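Local atomic coordinates of 6-phospho-beta-d glycosidase (Streptococcus pyogenes, PDB entry 5FOO), a protein that probably hydrolyses the glycosidic bond of 6-phosphorylated beta-glucosides, as a barrel-shaped family 1 glycoside hydrolase. Residues F23-Q26 with F31-W34; E171-Y174 with Y180-I183; Q191-L196 with D250-A255; A241-L246 with E320-P325; R376-T381 with L434-I439. The protein carries 1 engineered substitution. All coordinates share one frame; numbering follows the deposited sequence.

All five contacts belong to one closed barrel of eight parallel strands with its surrounding helices and loops. Contacts 1 and 2, in the loop regions after strands 9-13 and 159-161, have centres about 18 Å apart and touch where Tyr33 and Trp34 pack on Tyr180. Contact 2 also touches contact 3, Tyr174 packing on Val192. Contacts 3 and 4 share helix 235-258, with centres about 16 Å apart and their segments alternating along the chain. Contact 5 bridges the loop regions after strands 362-367 and 410-416; its centre lies about 40 Å from those of contacts 3 and 4. Together they tie loops to loops, loops to helices and helix to helix in the shell round the barrel.

Contact 1: F23-Q26 with F31-W34; sequences FAKQ and FDYW
Lys25 runs its amino group up to the carboxylate of Asp32, and the overlap between the two segments rests on this single pair of side chains. NZ lies 2.7 Å from Asp32 OD2 in a hydrogen-bonded salt bridge, and it is the syn lone pair of OD2 that receives it. The approach is one-sided: Asp32 OD1 stays 3.6 Å from Lys25 NZ, so the ammonium does not straddle the carboxylate. The chains come from opposite directions and meet at their charged ends, with the backbones far apart, Lys25 CA and Asp32 CA being 10.6 Å from each other. Lysine suits such a gap. Its chain leaves with CG anti to the backbone N (chi1 -161°), continues extended, and bends once at chi3 (74°), which carries CE to 3.5 Å from Asp32 OD2. Both residues are buried, and further polar partners share the load: Lys25 NZ also bonds to Gln78 OE1, while Asp32 OD2 takes the backbone N-H of Asn29. This second bond corresponds to one half of a capping box, Asp32 being the third residue of helix 30-37, and aspartate is well suited to it, because the first turn of a helix would be expected to stabilise a negative charge. The bridge thus fastens the loop after helix 16-19 to the start of helix 30-37. Lys25 packs on Thr80 and Arg81 of helix 79-82, and the residue preceding Asp32, Phe31, packs against Trp424 of the ligand pocket.

Contact 2: E171-Y174 with Y180-I183; sequences EGSY and YPAI
Ser173 holds OG beside its own backbone N (chi1 -81°), and Ile183 sets CG1 between its backbone N and carbonyl carbon (chi1 65°), so that a hydroxyl reaches one end of the loop and a methyl the other. Ser173 OG donates to Tyr180 O at 2.8 Å, coming from above the carbonyl plane rather than along a lone pair. The ring of Pro181 flanks this bond, its CD 3.6 Å from Ser173 OG. Serine suits the place, its short side chain carrying a donor close to the helix backbone. The carbonyl of the same serine accepts Ile183 N at 3.2 Å, with an N-H...O angle of 149°, and Ala182 between the two bonds has a left-handed backbone. Beyond it Ile183 runs beside Tyr174, pointing the same way, with CD1 4.0 Å from Tyr174 CE1 and oblique to the ring. The tyrosine hydroxyl is held by Glu134. Serine therefore serves the contact twice, as side-chain donor and backbone acceptor. These two bonds, joined by an apolar flank, pin the returning loop to the last turn of helix 166-174, whose final carbonyls have no further helical turn to bond to; here Ser173 O is met by Ile183 N-H.

Contact 3: Q191-L196 with D250-A255; sequences QVAYNL and DLFMEA
The ring of Phe252 has Leu251 CD2 over the centre of one face, 4.0 Å above its plane, while atoms of helix 186-208 reach its CE1 and CZ corner obliquely. There Phe252 CE1 lies 3.9 Å from Leu196 CB and 3.4 Å from Ala193 O, and its CZ is 4.0 Å from Ala193 CB. With CG beside the backbone N (chi1 -75°), the phenyl swings its far end into the interface although its CB bond does not aim there. The methyl of Ala193 also meets Leu251 CD1 at 3.9 Å, so this one small side chain touches both a leucine branch and the ring. Alanine suits the place where the segments come nearest, Ala193 CA and Phe252 CA being 8.1 Å apart. No hydrogen bond crosses the interface. On another side of helix 186-208, Gln191 NE2 bonds to Asn195 OD1 one turn on, and that oxygen lies in the plane of the Tyr194 ring at its edge. Pro166 and Met167 of helix 166-174, together with Leu223 of strand 218-224, also pack on Phe252. The two helix segments run nearly parallel, their axes 22° apart and 10.6 Å from each other. Helices 186-208 and 235-258 follow strands 159-161 and 218-224, neighbours in the sheet, and such side-by-side parallel packing is characteristic of the helical layer of a TIM barrel.

Contact 4: A241-L246 with E320-P325; sequences AHFAEL and EWYYDP. With EDO (1,2-ethanediol), chain L; EDO (1,2-ethanediol), chain K.
Tyr322 begins its approach at CB, which sits 3.7 Å from Phe243 CD2. Its CG stays near the same atom, and CD2 comes down over the face of the phenylalanine, 3.7 Å from Phe243 CE2 and offset toward the rim. The ring then leads on to OH, which is hydrogen-bonded to Asp272. The pair is edge-to-face, the edge of Tyr322 toward the face of Phe243, with ring centroids 4.7 Å apart and planes at 53°, well short of perpendicular. Phe243 offers that face because its CG stands anti to the backbone N (chi1 -179°), which sends the ring out from helix 235-258. Its own edge goes to the next tyrosine, Phe243 CD2 being 4.1 Å from Tyr323 CE2. Tyr323 is sandwiched: Ala244 CB stands over the centre of one face, a CH-pi contact of 3.7 Å to the ring centroid, and Glu320 CA covers the opposite face. Alanine suits this place, since its lone methyl lets the ring lie close to the helix. The hydroxyl of Tyr323 is bonded to Asn248 of the same helix. Val304 packs on Tyr323, and Val268 on Phe243 and Tyr322. Two ethanediol molecules, probably from the crystallisation liquor, lie beside Glu320; one also approaches Asp324, at distances too short to be trusted. Across the interface itself the attraction is carried by rings and a methyl, without hydrogen bonds, while each tyrosine hydroxyl finds a polar partner beyond the apolar patch.

Contact 5: R376-T381 with L434-I439; sequences RYRDET and LVENNI
Arg378 presents two nitrogens to the carboxylate of Glu436 in a two-pronged salt bridge. NH1 donates to Glu436 OE2 at 3.1 Å with an N-H...O angle of 152°, and this oxygen lies in the guanidinium plane, at its edge. NH2 donates to Glu436 OE1 at 2.5 Å, so short that the exact length is doubtful. The match is not flat: the planes are 43° apart, and NH1 meets the syn side of OE2 well out of the carboxylate plane. Glu436, with CG anti to the backbone N (chi1 173°) and the rest extended, reaches straight out from strand 435-437, while Arg378 bends at chi3 to cross it at about a right angle. Two long charged side chains suit a surface gap of 11.0 Å between Arg378 CA and Glu436 CA. Arg378 NE donates to Gly382 O, and Asp375 makes a long, weak ion pair with NH1. Asn437 pairs OD1 with Arg444 and ND2 with Gln442. The bridge ties the loop after strand 362-367 to the antiparallel hairpin of strands 435-437 and 444-446. Loops following the C-terminal ends of neighbouring TIM-barrel strands are joined here, on the side that carries the active site.

Contact 1: F23-Q26 with F31-W34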
# COMPACT_ATOMS: atom_id res chain seq x y z
N PHE A 23 -7.16 -6.19 -19.78
CA PHE A 23 -8.15 -6.96 -20.46
C PHE A 23 -9.50 -6.50 -20.02
O PHE A 23 -9.70 -6.48 -18.83
CB PHE A 23 -8.02 -8.42 -20.11
CG PHE A 23 -6.69 -9.00 -20.45
CD1 PHE A 23 -6.42 -9.37 -21.74
CD2 PHE A 23 -5.72 -9.20 -19.45
CE1 PHE A 23 -5.18 -9.92 -22.06
CE2 PHE A 23 -4.50 -9.76 -19.77
CZ PHE A 23 -4.24 -10.12 -21.07
N ALA A 24 -10.38 -6.15 -20.98
CA ALA A 24 -11.76 -5.64 -20.75
C ALA A 24 -11.94 -4.47 -19.76
O ALA A 24 -12.99 -4.35 -19.13
CB ALA A 24 -12.69 -6.76 -20.36
N LYS A 25 -10.94 -3.60 -19.64
CA LYS A 25 -10.99 -2.55 -18.67
C LYS A 25 -11.34 -1.31 -19.40
O LYS A 25 -10.59 -0.89 -20.27
CB LYS A 25 -9.67 -2.41 -17.86
CG LYS A 25 -9.84 -1.64 -16.55
CD LYS A 25 -8.57 -1.62 -15.70
CE LYS A 25 -7.56 -0.65 -16.30
NZ LYS A 25 -6.31 -0.44 -15.52
N GLN A 26 -12.42 -0.67 -18.99
CA GLN A 26 -13.00 0.41 -19.76
C GLN A 26 -12.11 1.65 -19.81
O GLN A 26 -12.09 2.36 -20.82
CB GLN A 26 -14.39 0.75 -19.21
CG GLN A 26 -15.12 1.84 -19.95
CD GLN A 26 -16.55 2.09 -19.46
OE1 GLN A 26 -17.18 1.32 -18.73
NE2 GLN A 26 -17.08 3.18 -19.87
N PHE A 31 -1.27 5.19 -14.40
CA PHE A 31 -0.13 4.40 -14.93
C PHE A 31 -0.34 3.80 -16.36
O PHE A 31 0.60 3.77 -17.15
CB PHE A 31 0.31 3.32 -13.97
CG PHE A 31 1.40 3.76 -13.03
CD1 PHE A 31 2.72 3.80 -13.45
CD2 PHE A 31 1.10 4.09 -11.70
CE1 PHE A 31 3.73 4.19 -12.57
CE2 PHE A 31 2.09 4.49 -10.81
CZ PHE A 31 3.41 4.56 -11.24
N ASP A 32 -1.57 3.38 -16.67
CA ASP A 32 -1.89 2.91 -17.98
C ASP A 32 -1.60 4.03 -18.98
O ASP A 32 -1.05 3.77 -20.06
CB ASP A 32 -3.37 2.55 -18.15
CG ASP A 32 -3.88 1.54 -17.14
OD1 ASP A 32 -3.15 0.58 -16.82
OD2 ASP A 32 -5.05 1.70 -16.70
N TYR A 33 -2.03 5.25 -18.64
CA TYR A 33 -1.85 6.40 -19.51
C TYR A 33 -0.38 6.75 -19.74
O TYR A 33 0.07 6.99 -20.91
CB TYR A 33 -2.53 7.64 -18.93
CG TYR A 33 -2.31 8.86 -19.79
CD1 TYR A 33 -2.97 8.98 -21.01
CD2 TYR A 33 -1.48 9.91 -19.36
CE1 TYR A 33 -2.80 10.10 -21.81
CE2 TYR A 33 -1.30 11.05 -20.14
CZ TYR A 33 -1.96 11.12 -21.37
OH TYR A 33 -1.81 12.20 -22.14
N TRP A 34 0.33 6.79 -18.62
CA TRP A 34 1.75 7.02 -18.61
C TRP A 34 2.54 6.04 -19.47
O TRP A 34 3.45 6.46 -20.21
CB TRP A 34 2.30 7.02 -17.18
CG TRP A 34 3.54 7.93 -16.96
CD1 TRP A 34 4.09 8.84 -17.84
CD2 TRP A 34 4.33 8.00 -15.78
NE1 TRP A 34 5.17 9.45 -17.26
CE2 TRP A 34 5.34 8.95 -16.01
CE3 TRP A 34 4.30 7.31 -14.56
CZ2 TRP A 34 6.29 9.26 -15.04
CZ3 TRP A 34 5.24 7.64 -13.58
CH2 TRP A 34 6.20 8.60 -13.82

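Contact 2: E171-Y174 with Y180-I183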
# COMPACT_ATOMS: atom_id res chain seq x y z
N GLU A 171 3.62 12.08 -2.78
CA GLU A 171 5.01 12.23 -3.13
C GLU A 171 5.26 11.91 -4.58
O GLU A 171 5.83 12.76 -5.30
CB GLU A 171 5.95 11.45 -2.18
CG GLU A 171 5.96 12.23 -0.84
CD GLU A 171 6.92 11.71 0.26
OE1 GLU A 171 7.43 10.57 0.04
OE2 GLU A 171 7.12 12.48 1.32
N GLY A 172 4.75 10.76 -5.03
CA GLY A 172 4.88 10.32 -6.42
C GLY A 172 4.37 11.30 -7.46
O GLY A 172 5.11 11.61 -8.45
N SER A 173 3.15 11.79 -7.27
CA SER A 173 2.50 12.66 -8.22
C SER A 173 2.96 14.13 -8.09
O SER A 173 3.03 14.86 -9.10
CB SER A 173 0.95 12.54 -8.11
OG SER A 173 0.44 11.38 -8.83
N TYR A 174 3.28 14.57 -6.89
CA TYR A 174 3.44 16.01 -6.67
C TYR A 174 4.78 16.50 -6.07
O TYR A 174 4.92 17.67 -5.92
CB TYR A 174 2.24 16.54 -5.88
CG TYR A 174 0.90 16.43 -6.64
CD1 TYR A 174 0.55 17.37 -7.57
CD2 TYR A 174 0.02 15.32 -6.45
CE1 TYR A 174 -0.64 17.29 -8.29
CE2 TYR A 174 -1.20 15.23 -7.16
CZ TYR A 174 -1.54 16.22 -8.08
OH TYR A 174 -2.70 16.17 -8.82
N TYR A 180 2.75 9.65 -12.44
CA TYR A 180 2.10 10.65 -13.24
C TYR A 180 1.13 11.59 -12.51
O TYR A 180 0.43 11.10 -11.61
CB TYR A 180 1.32 9.96 -14.40
CG TYR A 180 0.85 10.97 -15.46
CD1 TYR A 180 -0.36 11.62 -15.33
CD2 TYR A 180 1.69 11.34 -16.56
CE1 TYR A 180 -0.76 12.58 -16.28
CE2 TYR A 180 1.28 12.29 -17.52
CZ TYR A 180 0.07 12.91 -17.35
OH TYR A 180 -0.34 13.85 -18.24
N PRO A 181 1.41 12.91 -12.55
CA PRO A 181 1.68 13.74 -13.71
C PRO A 181 3.16 14.08 -13.49
O PRO A 181 3.72 14.80 -14.27
CB PRO A 181 0.81 14.98 -13.58
CG PRO A 181 0.53 15.10 -12.12
CD PRO A 181 0.51 13.65 -11.63
N ALA A 182 3.77 13.55 -12.43
CA ALA A 182 5.17 13.73 -12.10
C ALA A 182 5.60 15.19 -12.10
O ALA A 182 6.61 15.50 -12.68
CB ALA A 182 6.03 12.95 -13.07
N ILE A 183 4.86 16.05 -11.44
CA ILE A 183 5.18 17.46 -11.34
C ILE A 183 5.68 17.73 -9.93
O ILE A 183 5.59 16.87 -9.03
CB ILE A 183 3.98 18.42 -11.69
CG1 ILE A 183 2.83 18.27 -10.71
CG2 ILE A 183 3.50 18.18 -13.12
CD1 ILE A 183 1.60 19.10 -11.04

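Contact 3: Q191-L196 with D250-A255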
# COMPACT_ATOMS: atom_id res chain seq x y z
N GLN A 191 -2.35 19.98 -0.44
CA GLN A 191 -3.80 19.96 -0.57
C GLN A 191 -4.24 18.50 -0.92
O GLN A 191 -5.21 18.01 -0.35
CB GLN A 191 -4.29 20.99 -1.63
CG GLN A 191 -5.80 21.05 -1.77
CD GLN A 191 -6.49 21.59 -0.53
OE1 GLN A 191 -6.15 22.69 -0.08
NE2 GLN A 191 -7.49 20.85 0.02
N VAL A 192 -3.53 17.84 -1.83
CA VAL A 192 -3.76 16.42 -2.12
C VAL A 192 -3.75 15.55 -0.87
O VAL A 192 -4.64 14.70 -0.73
CB VAL A 192 -2.82 15.91 -3.23
CG1 VAL A 192 -2.80 14.40 -3.38
CG2 VAL A 192 -3.28 16.49 -4.58
N ALA A 193 -2.77 15.76 0.04
CA ALA A 193 -2.71 15.03 1.28
C ALA A 193 -3.97 15.25 2.13
O ALA A 193 -4.57 14.28 2.60
CB ALA A 193 -1.48 15.41 2.05
N TYR A 194 -4.40 16.51 2.30
CA TYR A 194 -5.66 16.76 3.01
C TYR A 194 -6.84 16.05 2.30
O TYR A 194 -7.69 15.44 2.96
CB TYR A 194 -5.94 18.25 3.13
CG TYR A 194 -7.31 18.59 3.66
CD1 TYR A 194 -8.36 18.71 2.83
CD2 TYR A 194 -7.50 18.81 5.02
CE1 TYR A 194 -9.63 19.02 3.32
CE2 TYR A 194 -8.75 19.13 5.54
CZ TYR A 194 -9.82 19.21 4.69
OH TYR A 194 -11.00 19.50 5.23
N ASN A 195 -6.85 16.10 0.96
CA ASN A 195 -7.99 15.59 0.22
C ASN A 195 -8.05 14.06 0.33
O ASN A 195 -9.14 13.49 0.45
CB ASN A 195 -7.97 16.04 -1.24
CG ASN A 195 -8.33 17.52 -1.42
OD1 ASN A 195 -8.72 18.24 -0.48
ND2 ASN A 195 -8.19 17.97 -2.65
N LEU A 196 -6.89 13.40 0.36
CA LEU A 196 -6.84 11.93 0.57
C LEU A 196 -7.34 11.48 1.95
O LEU A 196 -8.07 10.47 2.09
CB LEU A 196 -5.44 11.42 0.28
CG LEU A 196 -5.12 11.44 -1.21
CD1 LEU A 196 -3.62 11.27 -1.36
CD2 LEU A 196 -5.82 10.34 -1.96
N ASP A 250 2.83 10.97 10.81
CA ASP A 250 1.77 11.53 11.65
C ASP A 250 0.57 12.07 10.92
O ASP A 250 -0.55 11.89 11.42
CB ASP A 250 2.29 12.58 12.57
CG ASP A 250 3.27 12.06 13.56
OD1 ASP A 250 3.71 10.88 13.50
OD2 ASP A 250 3.65 12.87 14.38
N LEU A 251 0.78 12.74 9.78
CA LEU A 251 -0.33 13.39 9.06
C LEU A 251 -1.45 12.33 8.87
O LEU A 251 -2.55 12.50 9.33
CB LEU A 251 0.16 13.92 7.70
CG LEU A 251 -0.78 14.85 6.92
CD1 LEU A 251 -0.09 15.44 5.67
CD2 LEU A 251 -2.03 14.15 6.46
N PHE A 252 -1.15 11.25 8.19
CA PHE A 252 -2.21 10.30 7.87
C PHE A 252 -2.61 9.41 9.08
O PHE A 252 -3.78 9.02 9.16
CB PHE A 252 -1.88 9.45 6.64
CG PHE A 252 -2.00 10.19 5.33
CD1 PHE A 252 -3.22 10.58 4.83
CD2 PHE A 252 -0.85 10.50 4.57
CE1 PHE A 252 -3.35 11.26 3.61
CE2 PHE A 252 -0.96 11.22 3.36
CZ PHE A 252 -2.21 11.58 2.87
N MET A 253 -1.67 9.07 9.96
CA MET A 253 -1.98 8.27 11.15
C MET A 253 -2.89 8.99 12.12
O MET A 253 -3.86 8.41 12.57
CB MET A 253 -0.75 7.81 11.90
CG MET A 253 -0.01 6.67 11.22
SD MET A 253 -0.88 5.09 11.30
CE MET A 253 -0.79 4.77 13.06
N GLU A 254 -2.60 10.26 12.40
CA GLU A 254 -3.38 11.06 13.31
C GLU A 254 -4.76 11.22 12.75
O GLU A 254 -5.71 11.09 13.48
CB GLU A 254 -2.75 12.42 13.64
CG GLU A 254 -1.51 12.34 14.52
CD GLU A 254 -1.78 11.69 15.86
OE1 GLU A 254 -2.88 11.89 16.42
OE2 GLU A 254 -0.88 10.98 16.35
N ALA A 255 -4.88 11.53 11.46
CA ALA A 255 -6.19 11.64 10.83
C ALA A 255 -6.97 10.30 10.81
O ALA A 255 -8.15 10.28 11.13
CB ALA A 255 -6.08 12.17 9.44

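Contact 4: A241-L246 with E320-P325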
# COMPACT_ATOMS: atom_id res chain seq x y z
N ALA A 241 14.51 14.36 12.12
CA ALA A 241 13.71 13.10 12.29
C ALA A 241 12.31 13.40 12.76
O ALA A 241 11.32 12.85 12.24
CB ALA A 241 14.38 12.14 13.27
N HIS A 242 12.24 14.35 13.69
CA HIS A 242 10.99 14.80 14.23
C HIS A 242 10.11 15.32 13.12
O HIS A 242 8.93 14.91 13.03
CB HIS A 242 11.18 15.90 15.30
CG HIS A 242 9.90 16.27 15.97
ND1 HIS A 242 9.22 15.41 16.81
CD2 HIS A 242 9.12 17.36 15.88
CE1 HIS A 242 8.12 15.97 17.24
NE2 HIS A 242 8.03 17.15 16.68
N PHE A 243 10.62 16.21 12.28
CA PHE A 243 9.77 16.73 11.23
C PHE A 243 9.48 15.65 10.20
O PHE A 243 8.36 15.54 9.73
CB PHE A 243 10.24 18.08 10.60
CG PHE A 243 9.28 18.57 9.54
CD1 PHE A 243 8.15 19.31 9.88
CD2 PHE A 243 9.41 18.15 8.23
CE1 PHE A 243 7.23 19.65 8.90
CE2 PHE A 243 8.47 18.51 7.24
CZ PHE A 243 7.40 19.24 7.57
N ALA A 244 10.45 14.81 9.87
CA ALA A 244 10.20 13.78 8.90
C ALA A 244 9.08 12.81 9.35
O ALA A 244 8.30 12.30 8.50
CB ALA A 244 11.43 13.02 8.58
N GLU A 245 8.97 12.60 10.66
CA GLU A 245 7.88 11.76 11.21
C GLU A 245 6.59 12.49 11.12
O GLU A 245 5.61 11.92 10.68
CB GLU A 245 8.15 11.30 12.64
CG GLU A 245 9.44 10.48 12.65
CD GLU A 245 9.39 9.17 13.35
OE1 GLU A 245 8.47 8.98 14.12
OE2 GLU A 245 10.31 8.35 13.12
N LEU A 246 6.60 13.78 11.48
CA LEU A 246 5.35 14.55 11.42
C LEU A 246 4.65 14.46 10.07
O LEU A 246 3.41 14.31 10.03
CB LEU A 246 5.53 16.03 11.72
CG LEU A 246 5.71 16.53 13.12
CD1 LEU A 246 5.98 18.03 13.04
CD2 LEU A 246 4.46 16.27 13.93
N GLU A 320 11.34 17.94 2.55
CA GLU A 320 12.80 17.87 2.52
C GLU A 320 13.56 19.18 2.67
O GLU A 320 14.82 19.18 2.72
CB GLU A 320 13.30 17.08 1.28
CG GLU A 320 12.76 15.65 1.25
CD GLU A 320 13.59 14.66 0.43
OE1 GLU A 320 14.42 15.07 -0.40
OE2 GLU A 320 13.39 13.44 0.60
N TRP A 321 12.85 20.27 2.83
CA TRP A 321 13.43 21.48 3.38
C TRP A 321 13.97 21.22 4.77
O TRP A 321 14.84 21.94 5.16
CB TRP A 321 12.39 22.60 3.60
CG TRP A 321 11.83 23.35 2.34
CD1 TRP A 321 11.98 23.01 1.04
CD2 TRP A 321 11.01 24.54 2.36
NE1 TRP A 321 11.32 23.93 0.24
CE2 TRP A 321 10.73 24.88 1.03
CE3 TRP A 321 10.53 25.37 3.38
CZ2 TRP A 321 9.96 26.01 0.68
CZ3 TRP A 321 9.75 26.47 3.04
CH2 TRP A 321 9.46 26.77 1.70
N TYR A 322 13.40 20.28 5.54
CA TYR A 322 13.76 20.11 6.93
C TYR A 322 14.61 18.87 7.22
O TYR A 322 14.95 18.63 8.38
CB TYR A 322 12.50 20.11 7.82
CG TYR A 322 11.74 21.39 7.70
CD1 TYR A 322 12.22 22.54 8.26
CD2 TYR A 322 10.59 21.47 6.89
CE1 TYR A 322 11.55 23.76 8.08
CE2 TYR A 322 9.90 22.66 6.73
CZ TYR A 322 10.39 23.82 7.31
OH TYR A 322 9.71 25.04 7.18
N TYR A 323 14.94 18.07 6.20
CA TYR A 323 15.77 16.89 6.42
C TYR A 323 16.27 16.39 5.08
O TYR A 323 15.65 16.64 4.10
CB TYR A 323 14.95 15.75 7.13
CG TYR A 323 13.73 15.25 6.37
CD1 TYR A 323 13.84 14.24 5.41
CD2 TYR A 323 12.47 15.83 6.55
CE1 TYR A 323 12.73 13.80 4.64
CE2 TYR A 323 11.34 15.42 5.80
CZ TYR A 323 11.48 14.39 4.86
OH TYR A 323 10.41 13.97 4.16
N ASP A 324 17.38 15.65 5.11
CA ASP A 324 17.93 14.93 4.00
C ASP A 324 17.93 13.44 4.37
O ASP A 324 18.03 13.09 5.54
CB ASP A 324 19.44 15.27 3.77
CG ASP A 324 19.69 16.69 3.25
OD1 ASP A 324 18.75 17.46 3.04
OD2 ASP A 324 20.87 17.04 3.10
N PRO A 325 17.88 12.57 3.36
CA PRO A 325 18.14 11.16 3.57
C PRO A 325 19.52 10.94 4.13
O PRO A 325 20.43 11.65 3.75
CB PRO A 325 18.07 10.58 2.15
CG PRO A 325 17.13 11.46 1.45
CD PRO A 325 17.38 12.85 2.02
C1 EDO L . 17.33 16.06 0.53
O1 EDO L . 18.40 16.06 -0.47
C2 EDO L . 16.83 17.48 0.83
O2 EDO L . 16.55 17.85 2.22
C1 EDO K . 17.21 21.25 1.62
O1 EDO K . 16.94 22.23 2.66
C2 EDO K . 16.25 21.45 0.43
O2 EDO K . 16.00 20.17 -0.15

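Contact 5: R376-T381 with L434-I439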
# COMPACT_ATOMS: atom_id res chain seq x y z
N ARG A 376 19.21 -17.05 -12.08
CA ARG A 376 20.45 -17.51 -11.54
C ARG A 376 20.32 -18.47 -10.38
O ARG A 376 21.24 -19.22 -10.20
CB ARG A 376 21.34 -16.32 -11.16
CG ARG A 376 21.85 -15.53 -12.36
CD ARG A 376 22.99 -14.60 -11.94
NE ARG A 376 22.50 -13.70 -10.90
CZ ARG A 376 21.88 -12.53 -11.12
NH1 ARG A 376 21.73 -12.05 -12.35
NH2 ARG A 376 21.45 -11.82 -10.09
N TYR A 377 19.21 -18.47 -9.63
CA TYR A 377 19.07 -19.32 -8.45
C TYR A 377 18.22 -20.56 -8.66
O TYR A 377 17.90 -21.26 -7.69
CB TYR A 377 18.52 -18.53 -7.24
CG TYR A 377 19.30 -17.30 -6.84
CD1 TYR A 377 19.08 -16.05 -7.47
CD2 TYR A 377 20.26 -17.36 -5.82
CE1 TYR A 377 19.80 -14.92 -7.10
CE2 TYR A 377 20.98 -16.23 -5.44
CZ TYR A 377 20.75 -15.01 -6.07
OH TYR A 377 21.47 -13.90 -5.64
N ARG A 378 17.88 -20.90 -9.88
CA ARG A 378 17.15 -22.16 -10.06
C ARG A 378 18.09 -23.34 -9.78
O ARG A 378 19.25 -23.29 -10.11
CB ARG A 378 16.51 -22.34 -11.44
CG ARG A 378 16.18 -21.10 -12.23
CD ARG A 378 15.55 -21.49 -13.56
NE ARG A 378 14.19 -21.71 -13.26
CZ ARG A 378 13.22 -20.80 -13.31
NH1 ARG A 378 13.40 -19.58 -13.78
NH2 ARG A 378 12.03 -21.17 -12.92
N ASP A 379 17.58 -24.39 -9.15
CA ASP A 379 18.32 -25.63 -8.95
C ASP A 379 18.02 -26.65 -10.09
O ASP A 379 17.34 -26.29 -11.06
CB ASP A 379 17.94 -26.21 -7.58
CG ASP A 379 16.49 -26.73 -7.52
OD1 ASP A 379 15.72 -26.73 -8.52
OD2 ASP A 379 16.11 -27.15 -6.44
N GLU A 380 18.52 -27.90 -9.93
CA GLU A 380 18.31 -29.04 -10.86
C GLU A 380 16.87 -29.15 -11.30
O GLU A 380 16.59 -29.36 -12.49
CB GLU A 380 18.75 -30.40 -10.24
N THR A 381 15.93 -28.95 -10.37
CA THR A 381 14.53 -29.14 -10.70
C THR A 381 13.88 -27.99 -11.44
O THR A 381 12.77 -28.17 -11.90
CB THR A 381 13.68 -29.56 -9.48
OG1 THR A 381 12.37 -29.91 -9.95
CG2 THR A 381 13.54 -28.49 -8.40
N LEU A 434 6.47 -15.07 -3.90
CA LEU A 434 6.70 -16.44 -3.41
C LEU A 434 6.61 -17.42 -4.61
O LEU A 434 7.10 -18.52 -4.57
CB LEU A 434 5.60 -16.80 -2.42
CG LEU A 434 5.47 -15.97 -1.17
CD1 LEU A 434 4.17 -16.33 -0.46
CD2 LEU A 434 6.69 -16.12 -0.26
N VAL A 435 5.89 -17.01 -5.63
CA VAL A 435 5.63 -17.81 -6.81
C VAL A 435 6.06 -17.00 -8.02
O VAL A 435 5.63 -15.87 -8.22
CB VAL A 435 4.13 -18.12 -6.94
CG1 VAL A 435 3.84 -18.96 -8.19
CG2 VAL A 435 3.64 -18.84 -5.66
N GLU A 436 6.86 -17.64 -8.86
CA GLU A 436 7.44 -17.04 -10.05
C GLU A 436 6.35 -16.91 -11.08
O GLU A 436 5.51 -17.80 -11.20
CB GLU A 436 8.52 -18.02 -10.57
CG GLU A 436 9.12 -17.66 -11.89
CD GLU A 436 10.04 -18.74 -12.45
OE1 GLU A 436 10.24 -19.85 -11.85
OE2 GLU A 436 10.52 -18.43 -13.55
N ASN A 437 6.39 -15.86 -11.86
CA ASN A 437 5.58 -15.77 -13.05
C ASN A 437 6.50 -15.62 -14.27
O ASN A 437 7.39 -14.77 -14.29
CB ASN A 437 4.65 -14.56 -13.04
CG ASN A 437 3.60 -14.61 -14.14
OD1 ASN A 437 3.25 -15.71 -14.65
ND2 ASN A 437 3.07 -13.48 -14.49
N ASN A 438 6.26 -16.41 -15.30
CA ASN A 438 6.95 -16.16 -16.57
C ASN A 438 6.14 -15.08 -17.27
O ASN A 438 4.97 -15.26 -17.58
CB ASN A 438 6.98 -17.43 -17.39
CG ASN A 438 7.68 -17.27 -18.73
OD1 ASN A 438 7.36 -16.43 -19.58
ND2 ASN A 438 8.66 -18.05 -18.89
N ILE A 439 6.74 -13.94 -17.54
CA ILE A 439 5.94 -12.88 -18.08
C ILE A 439 5.61 -12.99 -19.56
O ILE A 439 4.84 -12.19 -20.07
CB ILE A 439 6.48 -11.50 -17.74
CG1 ILE A 439 7.90 -11.30 -18.27
CG2 ILE A 439 6.46 -11.33 -16.23
CD1 ILE A 439 8.18 -9.83 -18.39